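Long-range contact in arginine decarboxylase (Campylobacter jejuni subsp. jejuni, PDB 3NZP), which probably catalyses the pyridoxal-phosphate-dependent decarboxylation of arginine to agmatine, an early step in polyamine biosynthesis: residues L47-Q58 with F324-I333. Residues are numbered along the deposited sequence; the frame is centred on the assembly and turned at random.
Sequences LLLRFPHLIQKQ and FVAANHAVLI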
loop_
_atom_site.group_PDB
_atom_site.type_symbol
_atom_site.label_atom_id
_atom_site.label_comp_id
_atom_site.label_asym_id
_atom_site.label_seq_id
_atom_site.Cartn_x
_atom_site.Cartn_y
_atom_site.Cartn_z
ATOM N N LEU B 47 -5.600 19.015 -1.715
ATOM C CA LEU B 47 -6.620 18.764 -2.713
ATOM C C LEU B 47 -6.068 18.119 -3.962
ATOM O O LEU B 47 -4.955 18.404 -4.398
ATOM C CB LEU B 47 -7.389 20.031 -3.080
ATOM C CG LEU B 47 -6.635 21.347 -3.177
ATOM C CD1 LEU B 47 -7.368 22.272 -4.129
ATOM C CD2 LEU B 47 -6.529 21.990 -1.783
ATOM N N LEU B 48 -6.862 17.210 -4.515
ATOM C CA LEU B 48 -6.499 16.512 -5.729
ATOM C C LEU B 48 -7.280 17.160 -6.872
ATOM O O LEU B 48 -8.504 17.219 -6.826
ATOM C CB LEU B 48 -6.872 15.045 -5.619
ATOM C CG LEU B 48 -6.597 14.253 -6.898
ATOM C CD1 LEU B 48 -5.100 14.207 -7.126
ATOM C CD2 LEU B 48 -7.171 12.841 -6.794
ATOM N N LEU B 49 -6.576 17.659 -7.884
ATOM C CA LEU B 49 -7.240 18.287 -9.022
ATOM C C LEU B 49 -7.198 17.384 -10.244
ATOM O O LEU B 49 -6.172 16.766 -10.529
ATOM C CB LEU B 49 -6.581 19.618 -9.369
ATOM C CG LEU B 49 -6.588 20.620 -8.216
ATOM C CD1 LEU B 49 -5.979 21.947 -8.651
ATOM C CD2 LEU B 49 -8.017 20.814 -7.768
ATOM N N ARG B 50 -8.320 17.298 -10.954
ATOM C CA ARG B 50 -8.403 16.492 -12.162
ATOM C C ARG B 50 -8.637 17.425 -13.343
ATOM O O ARG B 50 -9.532 18.280 -13.313
ATOM C CB ARG B 50 -9.556 15.494 -12.086
ATOM C CG ARG B 50 -9.380 14.363 -11.116
ATOM C CD ARG B 50 -10.546 13.377 -11.249
ATOM N NE ARG B 50 -10.794 12.637 -10.008
ATOM C CZ ARG B 50 -9.941 11.778 -9.454
ATOM N NH1 ARG B 50 -8.768 11.537 -10.030
ATOM N NH2 ARG B 50 -10.260 11.176 -8.315
ATOM N N PHE B 51 -7.833 17.252 -14.385
ATOM C CA PHE B 51 -7.945 18.067 -15.585
ATOM C C PHE B 51 -8.367 17.203 -16.769
ATOM O O PHE B 51 -7.528 16.621 -17.464
ATOM C CB PHE B 51 -6.604 18.739 -15.873
ATOM C CG PHE B 51 -6.215 19.760 -14.851
ATOM C CD1 PHE B 51 -6.792 21.028 -14.866
ATOM C CD2 PHE B 51 -5.266 19.460 -13.875
ATOM C CE1 PHE B 51 -6.430 21.983 -13.931
ATOM C CE2 PHE B 51 -4.895 20.408 -12.927
ATOM C CZ PHE B 51 -5.478 21.679 -12.957
ATOM N N PRO B 52 -9.681 17.109 -17.017
ATOM C CA PRO B 52 -10.200 16.309 -18.122
ATOM C C PRO B 52 -9.461 16.574 -19.427
ATOM O O PRO B 52 -9.204 15.650 -20.196
ATOM C CB PRO B 52 -11.660 16.729 -18.200
ATOM C CG PRO B 52 -11.980 17.085 -16.799
ATOM C CD PRO B 52 -10.765 17.855 -16.369
ATOM N N HIS B 53 -9.111 17.828 -19.683
ATOM C CA HIS B 53 -8.401 18.160 -20.910
ATOM C C HIS B 53 -7.160 17.294 -21.118
ATOM O O HIS B 53 -6.904 16.818 -22.225
ATOM C CB HIS B 53 -8.004 19.643 -20.918
ATOM C CG HIS B 53 -6.992 19.984 -21.968
ATOM N ND1 HIS B 53 -5.673 20.256 -21.668
ATOM C CD2 HIS B 53 -7.095 20.055 -23.317
ATOM C CE1 HIS B 53 -5.008 20.482 -22.787
ATOM N NE2 HIS B 53 -5.847 20.366 -23.802
ATOM N N LEU B 54 -6.390 17.097 -20.055
ATOM C CA LEU B 54 -5.186 16.282 -20.135
ATOM C C LEU B 54 -5.547 14.871 -20.586
ATOM O O LEU B 54 -4.832 14.254 -21.378
ATOM C CB LEU B 54 -4.487 16.243 -18.773
ATOM C CG LEU B 54 -3.335 17.236 -18.572
ATOM C CD1 LEU B 54 -3.658 18.531 -19.251
ATOM C CD2 LEU B 54 -3.094 17.458 -17.079
ATOM N N ILE B 55 -6.674 14.375 -20.088
ATOM C CA ILE B 55 -7.134 13.043 -20.443
ATOM C C ILE B 55 -7.359 12.981 -21.938
ATOM O O ILE B 55 -6.964 12.017 -22.599
ATOM C CB ILE B 55 -8.434 12.690 -19.706
ATOM C CG1 ILE B 55 -8.238 12.858 -18.208
ATOM C CG2 ILE B 55 -8.802 11.235 -19.951
ATOM C CD1 ILE B 55 -9.446 12.524 -17.420
ATOM N N GLN B 56 -7.995 14.018 -22.472
ATOM C CA GLN B 56 -8.255 14.096 -23.905
ATOM C C GLN B 56 -6.921 14.105 -24.657
ATOM O O GLN B 56 -6.691 13.278 -25.539
ATOM C CB GLN B 56 -9.053 15.360 -24.213
ATOM C CG GLN B 56 -9.300 15.625 -25.680
ATOM C CD GLN B 56 -10.097 16.896 -25.873
ATOM O OE1 GLN B 56 -11.329 16.891 -25.777
ATOM N NE2 GLN B 56 -9.398 18.005 -26.116
ATOM N N LYS B 57 -6.043 15.039 -24.308
ATOM C CA LYS B 57 -4.743 15.104 -24.942
ATOM C C LYS B 57 -4.139 13.715 -25.032
ATOM O O LYS B 57 -3.652 13.302 -26.080
ATOM C CB LYS B 57 -3.810 15.986 -24.136
ATOM C CG LYS B 57 -3.600 17.352 -24.709
ATOM C CD LYS B 57 -2.564 17.314 -25.805
ATOM C CE LYS B 57 -1.890 18.674 -25.942
ATOM N NZ LYS B 57 -1.185 19.112 -24.685
ATOM N N GLN B 58 -4.177 12.983 -23.929
ATOM C CA GLN B 58 -3.601 11.651 -23.917
ATOM C C GLN B 58 -4.237 10.672 -24.871
ATOM O O GLN B 58 -3.536 9.906 -25.527
ATOM C CB GLN B 58 -3.629 11.092 -22.507
ATOM C CG GLN B 58 -2.567 11.739 -21.660
ATOM C CD GLN B 58 -1.191 11.407 -22.166
ATOM O OE1 GLN B 58 -0.744 10.278 -22.038
ATOM N NE2 GLN B 58 -0.513 12.383 -22.761
ATOM N N PHE B 324 -0.490 5.202 -18.972
ATOM C CA PHE B 324 -0.177 6.268 -19.909
ATOM C C PHE B 324 -1.268 7.326 -20.035
ATOM O O PHE B 324 -1.004 8.538 -19.954
ATOM C CB PHE B 324 0.099 5.666 -21.281
ATOM C CG PHE B 324 0.607 6.649 -22.269
ATOM C CD1 PHE B 324 1.964 6.929 -22.349
ATOM C CD2 PHE B 324 -0.276 7.328 -23.102
ATOM C CE1 PHE B 324 2.445 7.879 -23.243
ATOM C CE2 PHE B 324 0.187 8.279 -23.999
ATOM C CZ PHE B 324 1.553 8.559 -24.071
ATOM N N VAL B 325 -2.500 6.874 -20.219
ATOM C CA VAL B 325 -3.621 7.787 -20.396
ATOM C C VAL B 325 -4.141 8.413 -19.101
ATOM O O VAL B 325 -4.720 9.506 -19.113
ATOM C CB VAL B 325 -4.767 7.054 -21.154
ATOM C CG1 VAL B 325 -5.394 6.010 -20.280
ATOM C CG2 VAL B 325 -5.785 8.040 -21.636
ATOM N N ALA B 326 -3.897 7.758 -17.974
ATOM C CA ALA B 326 -4.395 8.291 -16.714
ATOM C C ALA B 326 -3.402 9.049 -15.825
ATOM O O ALA B 326 -3.801 9.878 -15.010
ATOM C CB ALA B 326 -5.048 7.180 -15.930
ATOM N N ALA B 327 -2.115 8.792 -16.000
ATOM C CA ALA B 327 -1.100 9.425 -15.172
ATOM C C ALA B 327 -1.158 10.946 -14.938
ATOM O O ALA B 327 -1.360 11.375 -13.812
ATOM C CB ALA B 327 0.273 9.039 -15.687
ATOM N N ASN B 328 -0.984 11.758 -15.978
ATOM C CA ASN B 328 -0.961 13.219 -15.825
ATOM C C ASN B 328 -2.265 13.960 -15.570
ATOM O O ASN B 328 -2.248 15.150 -15.282
ATOM C CB ASN B 328 -0.320 13.876 -17.058
ATOM C CG ASN B 328 -1.244 13.873 -18.277
ATOM O OD1 ASN B 328 -1.026 14.606 -19.243
ATOM N ND2 ASN B 328 -2.278 13.037 -18.235
ATOM N N HIS B 329 -3.397 13.287 -15.680
ATOM C CA HIS B 329 -4.657 13.991 -15.500
ATOM C C HIS B 329 -4.866 14.588 -14.109
ATOM O O HIS B 329 -5.620 15.552 -13.954
ATOM C CB HIS B 329 -5.826 13.074 -15.842
ATOM C CG HIS B 329 -6.420 12.379 -14.657
ATOM N ND1 HIS B 329 -5.987 11.147 -14.212
ATOM C CD2 HIS B 329 -7.412 12.756 -13.814
ATOM C CE1 HIS B 329 -6.687 10.796 -13.148
ATOM N NE2 HIS B 329 -7.558 11.754 -12.885
ATOM N N ALA B 330 -4.198 14.027 -13.102
ATOM C CA ALA B 330 -4.357 14.478 -11.721
ATOM C C ALA B 330 -3.126 15.063 -11.053
ATOM O O ALA B 330 -2.022 14.515 -11.136
ATOM C CB ALA B 330 -4.871 13.332 -10.883
ATOM N N VAL B 331 -3.333 16.169 -10.352
ATOM C CA VAL B 331 -2.248 16.824 -9.638
ATOM C C VAL B 331 -2.642 16.900 -8.176
ATOM O O VAL B 331 -3.770 17.282 -7.856
ATOM C CB VAL B 331 -2.010 18.244 -10.161
ATOM C CG1 VAL B 331 -0.825 18.854 -9.438
ATOM C CG2 VAL B 331 -1.770 18.221 -11.665
ATOM N N LEU B 332 -1.719 16.526 -7.295
ATOM C CA LEU B 332 -1.980 16.570 -5.862
ATOM C C LEU B 332 -1.297 17.792 -5.268
ATOM O O LEU B 332 -0.080 17.813 -5.128
ATOM C CB LEU B 332 -1.447 15.298 -5.195
ATOM C CG LEU B 332 -1.875 15.011 -3.747
ATOM C CD1 LEU B 332 -1.057 15.818 -2.775
ATOM C CD2 LEU B 332 -3.357 15.319 -3.605
ATOM N N ILE B 333 -2.076 18.817 -4.941
ATOM C CA ILE B 333 -1.532 20.042 -4.354
ATOM C C ILE B 333 -1.643 19.989 -2.837
ATOM O O ILE B 333 -2.697 19.636 -2.296
ATOM C CB ILE B 333 -2.300 21.293 -4.826
ATOM C CG1 ILE B 333 -2.023 21.558 -6.300
ATOM C CG2 ILE B 333 -1.942 22.485 -3.962
ATOM C CD1 ILE B 333 -2.939 20.796 -7.219
#
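L49 and I333 meet through their methyl ends, CD1 of L49 lying 3.6 Å from CD1 of I333, on the sheet face that also carries L47 and V331. There V331 sets CG2 against the ring edge of F51, 4.0 Å from CE2; β-branched V331 and I333 favour strand backbone angles, while L49 and F51 fill the side under helix 31-40 with apolar bulk. On the other face, L48 turns CG anti to its backbone N (chi1 177°), which carries CD1 to within 3.9 Å of A330 CB, a methyl small enough to sit against one face of the H329 ring, over its centre. Strands 47-50 and 330-333 run antiparallel; L47 with I333 and L49 with V331 are hydrogen-bonded pairs, and F51 N adds a further bond to H329 O. Beyond the strands, I55 lays CG1 alongside H329 CB, and Q58 packs CB 3.8 Å from V325 CG2.

H329 links the apolar and polar parts. Its ND1 donates to A326 O at 2.7 Å, which fixes the ring's rotation and leaves NE2 as acceptor for R50 NH1, 3.1 Å away. The guanidinium lies nearly coplanar with the imidazole, 23° apart, reached by an arginine chain extended from CG to NE. NH1 also forms a salt bridge with E521 and NE one with E535, probably balancing the buried charge.

Here the chain's entry into the pyridoxal-phosphate barrel and its exit run side by side, strands paired in the β-domain and helices packed beside the barrel. Strand 534-540 pairs parallel with 47-50, helix 31-40 packs on L47, L49, F51 and I333, and helix 91-100 brings F93 against I55 and H329.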